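Local coordinates for uncharacterized protein (Desulfotomaculum acetoxidans, PDB 3U4Y) that is of unknown function but folds as a seven-bladed beta-propeller related to the lactonase family, at residues S173-F179 and V192-G197; T219-T225 and L238-D244; T45-C51 and I319-D325; D88-P93 and G132-P137. One frame throughout, in Å; residues are numbered along the deposited sequence.

Contact 1 (S173-F179 and V192-G197); sequences SGGTRPF and VANLIG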
loop_
_atom_site.group_PDB
_atom_site.type_symbol
_atom_site.label_atom_id
_atom_site.label_comp_id
_atom_site.label_asym_id
_atom_site.label_seq_id
_atom_site.Cartn_x
_atom_site.Cartn_y
_atom_site.Cartn_z
ATOM N N SER A 173 4.668 -12.192 -13.566
ATOM C CA SER A 173 3.658 -11.276 -13.027
ATOM C C SER A 173 2.406 -11.216 -13.891
ATOM O O SER A 173 1.449 -10.524 -13.563
ATOM C CB SER A 173 4.234 -9.857 -12.812
ATOM O OG SER A 173 4.475 -9.147 -14.028
ATOM N N GLY A 174 2.417 -11.934 -15.003
ATOM C CA GLY A 174 1.307 -11.853 -15.928
ATOM C C GLY A 174 1.642 -10.947 -17.085
ATOM O O GLY A 174 1.980 -11.417 -18.169
ATOM N N GLY A 175 1.547 -9.644 -16.855
ATOM C CA GLY A 175 1.979 -8.663 -17.836
ATOM C C GLY A 175 3.330 -8.052 -17.508
ATOM O O GLY A 175 4.120 -8.589 -16.731
ATOM N N THR A 176 3.601 -6.899 -18.086
ATOM C CA THR A 176 4.949 -6.374 -18.006
ATOM C C THR A 176 5.035 -5.113 -17.151
ATOM O O THR A 176 4.104 -4.306 -17.120
ATOM C CB THR A 176 5.575 -6.214 -19.439
ATOM O OG1 THR A 176 6.036 -4.881 -19.643
ATOM C CG2 THR A 176 4.552 -6.554 -20.524
ATOM N N ARG A 177 6.152 -4.970 -16.439
ATOM C CA ARG A 177 6.367 -3.861 -15.507
ATOM C C ARG A 177 5.518 -3.979 -14.221
ATOM O O ARG A 177 4.750 -3.073 -13.877
ATOM C CB ARG A 177 6.140 -2.512 -16.207
ATOM C CG ARG A 177 6.706 -1.309 -15.455
ATOM C CD ARG A 177 8.211 -1.199 -15.584
ATOM N NE ARG A 177 8.606 -1.084 -16.984
ATOM C CZ ARG A 177 9.112 -2.080 -17.709
ATOM N NH1 ARG A 177 9.416 -1.879 -18.980
ATOM N NH2 ARG A 177 9.312 -3.276 -17.172
ATOM N N PRO A 178 5.673 -5.097 -13.496
ATOM C CA PRO A 178 4.880 -5.275 -12.281
ATOM C C PRO A 178 5.188 -4.113 -11.349
ATOM O O PRO A 178 6.365 -3.754 -11.225
ATOM C CB PRO A 178 5.420 -6.571 -11.687
ATOM C CG PRO A 178 6.387 -7.128 -12.682
ATOM C CD PRO A 178 6.803 -6.034 -13.567
ATOM N N PHE A 179 4.168 -3.537 -10.712
ATOM C CA PHE A 179 4.340 -2.296 -9.948
ATOM C C PHE A 179 3.826 -2.325 -8.501
ATOM O O PHE A 179 4.541 -1.920 -7.606
ATOM C CB PHE A 179 3.733 -1.112 -10.707
ATOM C CG PHE A 179 3.931 0.218 -10.029
ATOM C CD1 PHE A 179 5.175 0.813 -9.987
ATOM C CD2 PHE A 179 2.862 0.886 -9.456
ATOM C CE1 PHE A 179 5.355 2.048 -9.371
ATOM C CE2 PHE A 179 3.037 2.126 -8.838
ATOM C CZ PHE A 179 4.285 2.706 -8.794
ATOM N N VAL A 192 -0.957 -8.777 -8.816
ATOM C CA VAL A 192 0.093 -7.869 -9.287
ATOM C C VAL A 192 -0.385 -6.923 -10.376
ATOM O O VAL A 192 -0.853 -7.360 -11.420
ATOM C CB VAL A 192 1.297 -8.599 -9.832
ATOM C CG1 VAL A 192 2.430 -7.620 -10.018
ATOM C CG2 VAL A 192 1.712 -9.677 -8.900
ATOM N N ALA A 193 -0.277 -5.624 -10.124
ATOM C CA ALA A 193 -0.572 -4.624 -11.133
ATOM C C ALA A 193 0.609 -4.527 -12.089
ATOM O O ALA A 193 1.739 -4.240 -11.681
ATOM C CB ALA A 193 -0.821 -3.292 -10.487
ATOM N N ASN A 194 0.336 -4.792 -13.361
ATOM C CA ASN A 194 1.339 -4.725 -14.397
ATOM C C ASN A 194 1.122 -3.430 -15.135
ATOM O O ASN A 194 0.104 -3.233 -15.797
ATOM C CB ASN A 194 1.185 -5.905 -15.323
ATOM C CG ASN A 194 1.412 -7.233 -14.618
ATOM O OD1 ASN A 194 2.466 -7.473 -14.025
ATOM N ND2 ASN A 194 0.431 -8.113 -14.707
ATOM N N LEU A 195 2.079 -2.529 -14.981
ATOM C CA LEU A 195 1.862 -1.133 -15.317
ATOM C C LEU A 195 1.853 -0.856 -16.825
ATOM O O LEU A 195 1.023 -0.090 -17.314
ATOM C CB LEU A 195 2.864 -0.255 -14.565
ATOM C CG LEU A 195 2.692 1.270 -14.551
ATOM C CD1 LEU A 195 1.244 1.699 -14.443
ATOM C CD2 LEU A 195 3.479 1.840 -13.408
ATOM N N ILE A 196 2.756 -1.468 -17.577
ATOM C CA ILE A 196 2.642 -1.304 -19.016
ATOM C C ILE A 196 1.834 -2.433 -19.646
ATOM O O ILE A 196 1.130 -2.208 -20.620
ATOM C CB ILE A 196 3.991 -1.095 -19.737
ATOM C CG1 ILE A 196 4.952 -2.222 -19.420
ATOM C CG2 ILE A 196 4.609 0.234 -19.357
ATOM C CD1 ILE A 196 6.194 -2.180 -20.278
ATOM N N GLY A 197 1.916 -3.632 -19.070
ATOM C CA GLY A 197 1.105 -4.759 -19.502
ATOM C C GLY A 197 -0.372 -4.415 -19.437
ATOM O O GLY A 197 -1.184 -5.006 -20.147
#
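With chi1 at -63°, Asn-194 keeps CG beside its own backbone N and sends its amide across to Ser-173, whose OG, set between backbone N and carbonyl carbon (chi1 72°), turns to meet it. Two bonds result: Ser-173 OG donates to Asn-194 OD1 at 2.6 Å, and Asn-194 ND2 reaches Ser-173 O at 2.9 Å. The serine carbonyl oxygen lies almost in the plane of the amide, although ND2 stands above the carbonyl plane. Held at both polar atoms, the amide cannot easily rotate; Ser-199 OG is a further partner of ND2. The loop carbonyls serve the turn at 195-197. Arg-177 O takes Leu-195 N at 2.9 Å, and Thr-176 O accepts from both Ile-196 N and Gly-197 N. On the strands, Phe-179 N bonds Ala-193 O at 2.7 Å, while Pro-178 CB rests against Val-192 CG1 at 3.6 Å. Leu-195 CD2 sits over one face of the Phe-179 ring, a CH-pi contact. The whole joins the ends of hairpin 178-183/189-194, the first two strands of one blade; Pro-178 and Val-192 also touch Asp-146 of strand 142-147 in the preceding blade, and Leu-195 meets Leu-222.

Contact 2 (T219-T225 and L238-D244); sequences TNNLPGT and LTESTVD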
loop_
_atom_site.group_PDB
_atom_site.type_symbol
_atom_site.label_atom_id
_atom_site.label_comp_id
_atom_site.label_asym_id
_atom_site.label_seq_id
_atom_site.Cartn_x
_atom_site.Cartn_y
_atom_site.Cartn_z
ATOM N N THR A 219 -6.717 -4.168 -18.026
ATOM C CA THR A 219 -7.323 -2.989 -17.431
ATOM C C THR A 219 -7.126 -1.780 -18.329
ATOM O O THR A 219 -6.420 -1.847 -19.343
ATOM C CB THR A 219 -6.639 -2.640 -16.128
ATOM O OG1 THR A 219 -5.398 -2.001 -16.426
ATOM C CG2 THR A 219 -6.356 -3.881 -15.344
ATOM N N ASN A 220 -7.739 -0.667 -17.944
ATOM C CA ASN A 220 -7.504 0.583 -18.636
ATOM C C ASN A 220 -6.058 1.015 -18.478
ATOM O O ASN A 220 -5.285 0.419 -17.726
ATOM C CB ASN A 220 -8.412 1.674 -18.091
ATOM C CG ASN A 220 -9.852 1.465 -18.456
ATOM O OD1 ASN A 220 -10.671 1.140 -17.602
ATOM N ND2 ASN A 220 -10.178 1.658 -19.726
ATOM N N ASN A 221 -5.698 2.086 -19.158
ATOM C CA ASN A 221 -4.310 2.497 -19.149
ATOM C C ASN A 221 -3.717 2.751 -17.766
ATOM O O ASN A 221 -4.175 3.629 -17.025
ATOM C CB ASN A 221 -4.110 3.724 -20.029
ATOM C CG ASN A 221 -2.665 3.937 -20.391
ATOM O OD1 ASN A 221 -1.863 2.990 -20.404
ATOM N ND2 ASN A 221 -2.317 5.183 -20.686
ATOM N N LEU A 222 -2.707 1.950 -17.439
ATOM C CA LEU A 222 -1.743 2.292 -16.410
ATOM C C LEU A 222 -2.256 2.064 -14.991
ATOM O O LEU A 222 -2.531 3.015 -14.269
ATOM C CB LEU A 222 -1.301 3.738 -16.609
ATOM C CG LEU A 222 0.197 3.972 -16.844
ATOM C CD1 LEU A 222 0.758 3.005 -17.874
ATOM C CD2 LEU A 222 0.441 5.391 -17.270
ATOM N N PRO A 223 -2.376 0.787 -14.594
ATOM C CA PRO A 223 -2.917 0.404 -13.285
ATOM C C PRO A 223 -1.942 0.621 -12.123
ATOM O O PRO A 223 -0.823 0.109 -12.134
ATOM C CB PRO A 223 -3.208 -1.085 -13.463
ATOM C CG PRO A 223 -2.243 -1.538 -14.527
ATOM C CD PRO A 223 -2.143 -0.386 -15.464
ATOM N N GLY A 224 -2.383 1.355 -11.106
ATOM C CA GLY A 224 -1.520 1.677 -9.989
ATOM C C GLY A 224 -1.699 0.828 -8.744
ATOM O O GLY A 224 -0.800 0.087 -8.345
ATOM N N THR A 225 -2.859 0.943 -8.116
ATOM C CA THR A 225 -3.044 0.343 -6.804
ATOM C C THR A 225 -4.318 -0.491 -6.737
ATOM O O THR A 225 -5.339 -0.142 -7.330
ATOM C CB THR A 225 -2.957 1.416 -5.652
ATOM O OG1 THR A 225 -4.245 1.640 -5.062
ATOM C CG2 THR A 225 -2.356 2.749 -6.176
ATOM N N LEU A 238 -6.853 1.356 -9.414
ATOM C CA LEU A 238 -6.639 2.766 -9.758
ATOM C C LEU A 238 -5.819 2.948 -11.039
ATOM O O LEU A 238 -4.721 2.413 -11.187
ATOM C CB LEU A 238 -5.997 3.515 -8.583
ATOM C CG LEU A 238 -5.642 5.006 -8.675
ATOM C CD1 LEU A 238 -6.836 5.891 -9.005
ATOM C CD2 LEU A 238 -5.000 5.443 -7.379
ATOM N N THR A 239 -6.373 3.731 -11.950
ATOM C CA THR A 239 -5.835 3.885 -13.286
ATOM C C THR A 239 -5.502 5.349 -13.574
ATOM O O THR A 239 -5.891 6.246 -12.836
ATOM C CB THR A 239 -6.861 3.314 -14.293
ATOM O OG1 THR A 239 -6.723 1.887 -14.309
ATOM C CG2 THR A 239 -6.723 3.910 -15.731
ATOM N N GLU A 240 -4.766 5.586 -14.647
ATOM C CA GLU A 240 -4.516 6.934 -15.094
ATOM C C GLU A 240 -5.809 7.735 -15.135
ATOM O O GLU A 240 -5.842 8.868 -14.691
ATOM C CB GLU A 240 -3.886 6.890 -16.475
ATOM C CG GLU A 240 -3.573 8.240 -17.072
ATOM C CD GLU A 240 -2.976 8.111 -18.457
ATOM O OE1 GLU A 240 -3.364 7.170 -19.190
ATOM O OE2 GLU A 240 -2.116 8.945 -18.812
ATOM N N SER A 241 -6.879 7.145 -15.660
ATOM C CA SER A 241 -8.120 7.887 -15.911
ATOM C C SER A 241 -9.327 7.340 -15.170
ATOM O O SER A 241 -10.316 8.052 -14.957
ATOM C CB SER A 241 -8.427 7.911 -17.403
ATOM O OG SER A 241 -7.530 8.777 -18.087
ATOM N N THR A 242 -9.250 6.074 -14.779
ATOM C CA THR A 242 -10.406 5.423 -14.200
ATOM C C THR A 242 -10.119 4.627 -12.944
ATOM O O THR A 242 -8.981 4.243 -12.665
ATOM C CB THR A 242 -11.034 4.438 -15.203
ATOM O OG1 THR A 242 -10.083 3.424 -15.539
ATOM C CG2 THR A 242 -11.456 5.152 -16.462
ATOM N N VAL A 243 -11.185 4.382 -12.191
ATOM C CA VAL A 243 -11.232 3.229 -11.315
ATOM C C VAL A 243 -11.918 2.130 -12.091
ATOM O O VAL A 243 -12.902 2.376 -12.775
ATOM C CB VAL A 243 -12.078 3.466 -10.094
ATOM C CG1 VAL A 243 -11.958 2.262 -9.155
ATOM C CG2 VAL A 243 -11.654 4.739 -9.425
ATOM N N ASP A 244 -11.373 0.929 -12.002
ATOM C CA ASP A 244 -11.994 -0.255 -12.564
ATOM C C ASP A 244 -12.448 -1.141 -11.429
ATOM O O ASP A 244 -11.709 -1.361 -10.475
ATOM C CB ASP A 244 -10.998 -1.022 -13.438
ATOM C CG ASP A 244 -10.622 -0.251 -14.658
ATOM O OD1 ASP A 244 -11.357 0.697 -14.981
ATOM O OD2 ASP A 244 -9.600 -0.564 -15.287
#
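Leu-238 is bound to segment 219-225 through both of its backbone polar atoms. Its N donates to Thr-225 O at 3.0 Å, and its O receives Gly-224 N nearly head-on at 2.6 Å, with Pro-223 CA adding a C-H...O contact to the same oxygen. Its side chain runs beside that of Thr-225, both pointing the same way, CD2 lying 4.0 Å from Thr-225 CG2. At the other end Asn-220 offers its backbone NH to the carboxylate of Asp-244: N to OD2 is 3.2 Å and the bond is almost straight (172°). Replacing Asp-244 by an alanine would probably leave this NH without its acceptor and allow the loop at Asn-220 to shift. Glu-240, extended beyond CG, lays CB against Leu-222 CB at 4.1 Å and brings OE1 to Asn-221 ND2 at 2.7 Å, a weak bond, bent to 127° at the hydrogen, with carboxylate and amide planes 66° apart. A bound Tris molecule, probably from the crystallisation liquor, lies about 4 Å from the Asn-220 side chain. Segment 219-225 leads from strand 212-218 of the preceding blade into strand 226-228, whereas 238-244 spans the turn from strand 234-238 to 242-249 of the new blade; Leu-238 packs on Met-278 of the next.

Contact 3 (T45-C51 and I319-D325); sequences TAITSDC and IAICHPD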
loop_
_atom_site.group_PDB
_atom_site.type_symbol
_atom_site.label_atom_id
_atom_site.label_comp_id
_atom_site.label_asym_id
_atom_site.label_seq_id
_atom_site.Cartn_x
_atom_site.Cartn_y
_atom_site.Cartn_z
ATOM N N THR A 45 2.424 5.208 4.096
ATOM C CA THR A 45 1.977 4.952 5.474
ATOM C C THR A 45 1.287 3.616 5.610
ATOM O O THR A 45 0.628 3.131 4.685
ATOM C CB THR A 45 0.910 5.955 5.964
ATOM O OG1 THR A 45 0.142 6.438 4.855
ATOM C CG2 THR A 45 1.528 7.098 6.678
ATOM N N ALA A 46 1.406 3.044 6.798
ATOM C CA ALA A 46 0.581 1.914 7.190
ATOM C C ALA A 46 -0.133 2.321 8.460
ATOM O O ALA A 46 0.223 3.322 9.060
ATOM C CB ALA A 46 1.422 0.689 7.424
ATOM N N ILE A 47 -1.157 1.559 8.828
ATOM C CA ILE A 47 -1.903 1.751 10.071
ATOM C C ILE A 47 -2.112 0.394 10.716
ATOM O O ILE A 47 -1.993 -0.638 10.070
ATOM C CB ILE A 47 -3.254 2.446 9.837
ATOM C CG1 ILE A 47 -3.755 3.081 11.116
ATOM C CG2 ILE A 47 -4.271 1.474 9.334
ATOM C CD1 ILE A 47 -4.853 4.061 10.871
ATOM N N THR A 48 -2.426 0.387 11.995
ATOM C CA THR A 48 -2.423 -0.862 12.748
ATOM C C THR A 48 -3.841 -1.524 12.820
ATOM O O THR A 48 -4.850 -0.832 12.655
ATOM C CB THR A 48 -1.639 -0.618 14.094
ATOM O OG1 THR A 48 -0.446 -1.419 14.113
ATOM C CG2 THR A 48 -2.488 -0.784 15.372
ATOM N N SER A 49 -3.930 -2.850 12.966
ATOM C CA SER A 49 -5.252 -3.503 13.059
ATOM C C SER A 49 -6.054 -2.783 14.106
ATOM O O SER A 49 -7.111 -2.203 13.843
ATOM C CB SER A 49 -5.125 -4.938 13.545
ATOM O OG SER A 49 -4.627 -5.793 12.543
ATOM N N ASP A 50 -5.528 -2.932 15.321
ATOM C CA ASP A 50 -5.759 -2.102 16.498
ATOM C C ASP A 50 -6.222 -0.689 16.138
ATOM O O ASP A 50 -7.173 -0.184 16.739
ATOM C CB ASP A 50 -4.444 -2.088 17.288
ATOM C CG ASP A 50 -4.543 -1.360 18.590
ATOM O OD1 ASP A 50 -3.771 -1.703 19.512
ATOM O OD2 ASP A 50 -5.375 -0.439 18.699
ATOM N N CYS A 51 -5.559 -0.077 15.149
ATOM C CA CYS A 51 -5.891 1.265 14.638
ATOM C C CYS A 51 -5.211 2.365 15.462
ATOM O O CYS A 51 -5.434 3.565 15.242
ATOM C CB CYS A 51 -7.412 1.492 14.562
ATOM S SG CYS A 51 -8.080 1.589 12.884
ATOM N N ILE A 319 -1.678 6.624 1.356
ATOM C CA ILE A 319 -2.903 6.912 2.078
ATOM C C ILE A 319 -3.378 5.648 2.749
ATOM O O ILE A 319 -3.274 4.560 2.176
ATOM C CB ILE A 319 -4.002 7.431 1.139
ATOM C CG1 ILE A 319 -5.369 7.381 1.817
ATOM C CG2 ILE A 319 -4.055 6.623 -0.135
ATOM C CD1 ILE A 319 -6.426 8.145 1.038
ATOM N N ALA A 320 -3.887 5.797 3.971
ATOM C CA ALA A 320 -4.395 4.675 4.758
ATOM C C ALA A 320 -5.642 5.076 5.507
ATOM O O ALA A 320 -5.771 6.208 5.951
ATOM C CB ALA A 320 -3.356 4.182 5.736
ATOM N N ILE A 321 -6.569 4.143 5.649
ATOM C CA ILE A 321 -7.778 4.436 6.385
ATOM C C ILE A 321 -7.916 3.466 7.552
ATOM O O ILE A 321 -7.378 2.364 7.522
ATOM C CB ILE A 321 -8.995 4.430 5.452
ATOM C CG1 ILE A 321 -8.792 5.468 4.348
ATOM C CG2 ILE A 321 -10.252 4.700 6.217
ATOM C CD1 ILE A 321 -10.056 5.998 3.733
ATOM N N CYS A 322 -8.601 3.900 8.601
ATOM C CA CYS A 322 -8.755 3.097 9.800
ATOM C C CYS A 322 -9.660 1.903 9.536
ATOM O O CYS A 322 -10.774 2.067 9.032
ATOM C CB CYS A 322 -9.348 3.950 10.915
ATOM S SG CYS A 322 -9.400 3.083 12.476
ATOM N N HIS A 323 -9.185 0.705 9.869
ATOM C CA HIS A 323 -9.978 -0.512 9.673
ATOM C C HIS A 323 -9.777 -1.434 10.848
ATOM O O HIS A 323 -8.804 -2.182 10.889
ATOM C CB HIS A 323 -9.548 -1.263 8.404
ATOM C CG HIS A 323 -9.939 -0.589 7.126
ATOM N ND1 HIS A 323 -9.134 -0.594 6.007
ATOM C CD2 HIS A 323 -11.049 0.105 6.782
ATOM C CE1 HIS A 323 -9.725 0.076 5.036
ATOM N NE2 HIS A 323 -10.893 0.508 5.478
ATOM N N PRO A 324 -10.681 -1.381 11.826
ATOM C CA PRO A 324 -10.513 -2.350 12.908
ATOM C C PRO A 324 -10.926 -3.760 12.493
ATOM O O PRO A 324 -11.797 -3.947 11.633
ATOM C CB PRO A 324 -11.412 -1.813 14.006
ATOM C CG PRO A 324 -12.342 -0.852 13.337
ATOM C CD PRO A 324 -11.676 -0.338 12.132
ATOM N N ASP A 325 -10.265 -4.742 13.094
ATOM C CA ASP A 325 -10.555 -6.145 12.837
ATOM C C ASP A 325 -9.654 -7.025 13.701
ATOM O O ASP A 325 -8.617 -6.573 14.192
ATOM C CB ASP A 325 -10.355 -6.479 11.357
ATOM C CG ASP A 325 -11.310 -7.561 10.871
ATOM O OD1 ASP A 325 -11.038 -8.763 11.109
ATOM O OD2 ASP A 325 -12.336 -7.204 10.251
#
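Ile-47 is the main bump of this contact, standing over the shallow place left by the small side chain of Ala-320. The two CB atoms are 4.5 Å apart, and from there the isoleucine spreads along the opposing backbone. Its CG2 branch settles by Ile-321 O at 3.7 Å, while CG1, anti to the backbone N (chi1 -159°), carries CD1 onward to Cys-322 CA at 4.2 Å. Just beyond, packing gives way to a covalent link, the disulfide between Cys-51 SG and Cys-322 SG. Pro-324 lies against this bridge, its ring CD 4.1 Å from Cys-51 SG. Further out, Ser-49 O meets Pro-324 CA at 3.5 Å in a nearly straight C-H...O contact. The short strands 45-47 and 319-321 run almost parallel, 10° apart, their axes 6.2 Å from each other; they meet through side chains, for each belongs to a different sheet. Strand 319-321 comes from the end of the chain and pairs with strand 11-16, completing the blade that the N-terminal strands begin, whereas 42-47 starts the following blade. Such a mixed blade is the "Velcro" closure of beta-propellers, here reinforced by a disulfide to the neighbouring blade.

Contact 4 (D88-P93 and G132-P137); sequences DVDITP and GIAISP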
loop_
_atom_site.group_PDB
_atom_site.type_symbol
_atom_site.label_atom_id
_atom_site.label_comp_id
_atom_site.label_asym_id
_atom_site.label_seq_id
_atom_site.Cartn_x
_atom_site.Cartn_y
_atom_site.Cartn_z
ATOM N N ASP A 88 7.326 1.856 0.039
ATOM C CA ASP A 88 6.115 1.124 0.426
ATOM C C ASP A 88 6.355 0.519 1.815
ATOM O O ASP A 88 7.495 0.180 2.169
ATOM C CB ASP A 88 5.680 0.059 -0.624
ATOM C CG ASP A 88 4.159 -0.294 -0.550
ATOM O OD1 ASP A 88 3.413 0.328 0.244
ATOM O OD2 ASP A 88 3.700 -1.191 -1.298
ATOM N N VAL A 89 5.288 0.442 2.615
ATOM C CA VAL A 89 5.319 -0.271 3.889
ATOM C C VAL A 89 4.112 -1.130 4.055
ATOM O O VAL A 89 3.006 -0.751 3.675
ATOM C CB VAL A 89 5.242 0.662 5.105
ATOM C CG1 VAL A 89 6.495 0.557 5.922
ATOM C CG2 VAL A 89 4.927 2.084 4.684
ATOM N N ASP A 90 4.333 -2.278 4.671
ATOM C CA ASP A 90 3.244 -3.071 5.204
ATOM C C ASP A 90 3.585 -3.455 6.623
ATOM O O ASP A 90 4.752 -3.470 7.000
ATOM C CB ASP A 90 3.002 -4.331 4.374
ATOM C CG ASP A 90 1.524 -4.665 4.253
ATOM O OD1 ASP A 90 0.691 -3.762 4.519
ATOM O OD2 ASP A 90 1.195 -5.820 3.889
ATOM N N ILE A 91 2.554 -3.750 7.406
ATOM C CA ILE A 91 2.719 -4.258 8.756
ATOM C C ILE A 91 2.336 -5.723 8.755
ATOM O O ILE A 91 1.462 -6.133 7.991
ATOM C CB ILE A 91 1.798 -3.539 9.723
ATOM C CG1 ILE A 91 1.458 -2.154 9.170
ATOM C CG2 ILE A 91 2.434 -3.491 11.088
ATOM C CD1 ILE A 91 1.756 -1.000 10.097
ATOM N N THR A 92 2.998 -6.509 9.594
ATOM C CA THR A 92 2.640 -7.900 9.753
ATOM C C THR A 92 1.240 -7.923 10.315
ATOM O O THR A 92 0.801 -6.928 10.905
ATOM C CB THR A 92 3.580 -8.579 10.720
ATOM O OG1 THR A 92 3.714 -7.760 11.881
ATOM C CG2 THR A 92 4.930 -8.756 10.091
ATOM N N PRO A 93 0.540 -9.064 10.173
ATOM C CA PRO A 93 -0.886 -9.059 10.506
ATOM C C PRO A 93 -1.097 -8.923 12.018
ATOM O O PRO A 93 -2.149 -8.443 12.443
ATOM C CB PRO A 93 -1.350 -10.431 10.035
ATOM C CG PRO A 93 -0.099 -11.256 9.856
ATOM C CD PRO A 93 1.084 -10.435 10.192
ATOM N N GLY A 132 7.191 -1.904 -4.458
ATOM C CA GLY A 132 6.021 -2.493 -3.849
ATOM C C GLY A 132 6.345 -3.571 -2.833
ATOM O O GLY A 132 7.306 -4.331 -2.994
ATOM N N ILE A 133 5.545 -3.622 -1.769
ATOM C CA ILE A 133 5.634 -4.702 -0.791
ATOM C C ILE A 133 4.241 -5.115 -0.336
ATOM O O ILE A 133 3.285 -4.321 -0.350
ATOM C CB ILE A 133 6.547 -4.357 0.426
ATOM C CG1 ILE A 133 6.854 -5.597 1.252
ATOM C CG2 ILE A 133 5.914 -3.340 1.329
ATOM C CD1 ILE A 133 7.771 -5.318 2.406
ATOM N N ALA A 134 4.137 -6.381 0.035
ATOM C CA ALA A 134 2.901 -6.927 0.545
ATOM C C ALA A 134 3.222 -8.077 1.491
ATOM O O ALA A 134 4.029 -8.958 1.179
ATOM C CB ALA A 134 2.019 -7.395 -0.594
ATOM N N ILE A 135 2.594 -8.053 2.660
ATOM C CA ILE A 135 2.734 -9.139 3.622
ATOM C C ILE A 135 1.430 -9.928 3.735
ATOM O O ILE A 135 0.356 -9.339 3.900
ATOM C CB ILE A 135 3.166 -8.595 5.002
ATOM C CG1 ILE A 135 4.419 -7.731 4.839
ATOM C CG2 ILE A 135 3.399 -9.725 5.990
ATOM C CD1 ILE A 135 4.840 -6.989 6.078
ATOM N N SER A 136 1.510 -11.252 3.634
ATOM C CA SER A 136 0.295 -12.052 3.761
ATOM C C SER A 136 -0.354 -11.973 5.154
ATOM O O SER A 136 0.322 -12.107 6.195
ATOM C CB SER A 136 0.548 -13.508 3.382
ATOM O OG SER A 136 1.479 -14.094 4.268
ATOM N N PRO A 137 -1.678 -11.764 5.169
ATOM C CA PRO A 137 -2.454 -11.723 6.407
ATOM C C PRO A 137 -2.594 -13.102 7.083
ATOM O O PRO A 137 -2.991 -13.145 8.223
ATOM C CB PRO A 137 -3.811 -11.177 5.944
ATOM C CG PRO A 137 -3.562 -10.552 4.552
ATOM C CD PRO A 137 -2.505 -11.443 3.990
#
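Asp-90 and Ile-135 slide past each other in opposite directions, each reaching toward the other's backbone. The carboxylate accepts Ile-135 N through the anti lone pair of OD2, at 2.9 Å, while Ile-135 runs the other way and lays CD1 against Asp-90 CB at 3.7 Å. Its chi1 of -53° places CG1 beside the backbone N, on the path that takes CD1 there. Two residues earlier on each strand, Asp-88 crosses Ile-133 obliquely. Its OD2 takes Ile-133 N at 3.1 Å, again on the anti side but 33° out of the carboxylate plane, and the Ile-133 CG2 branch reaches Asp-90 N at 3.8 Å, between the two acids. A leucine in place of Asp-88 would probably leave the buried Ile-133 NH without its acceptor. Farther along, Pro-93 CB packs on Pro-137 O at 3.7 Å. Two carboxylates thus do what a neighbouring strand's carbonyls would do in a sheet, joining strands 89-91 and 132-135, which run only 6° from parallel yet start separate blades. Ile-133 and Ile-135 also touch Val-99 of strand 97-100, Val-89 and Ile-91 turn to strand 42-47 of the preceding blade, and Ala-134 packs on Phe-183 of strand 178-183 in the following one.

In the fold
The contacts are spread round the propeller ring. Contact 3 spans nearly the whole chain and closes the circle, whereas contacts 4, 1 and 2 follow in that order within it. Contacts 3 and 4 join innermost strands of adjacent blades and touch one another, centres 12 Å apart, where Ala-46 packs on Ile-91. Contacts 1 and 2 each set the loop entering a blade against the end of that blade's second strand and the turn after it, in two successive blades; they also touch, again 12 Å between centres, through Leu-195 and Asn-194 against Leu-222 and Pro-223. Contacts 1 and 3 lie on opposite sides of the chain's centre, 27 Å between centres. Together they cover both cohesion within blades and cohesion between them.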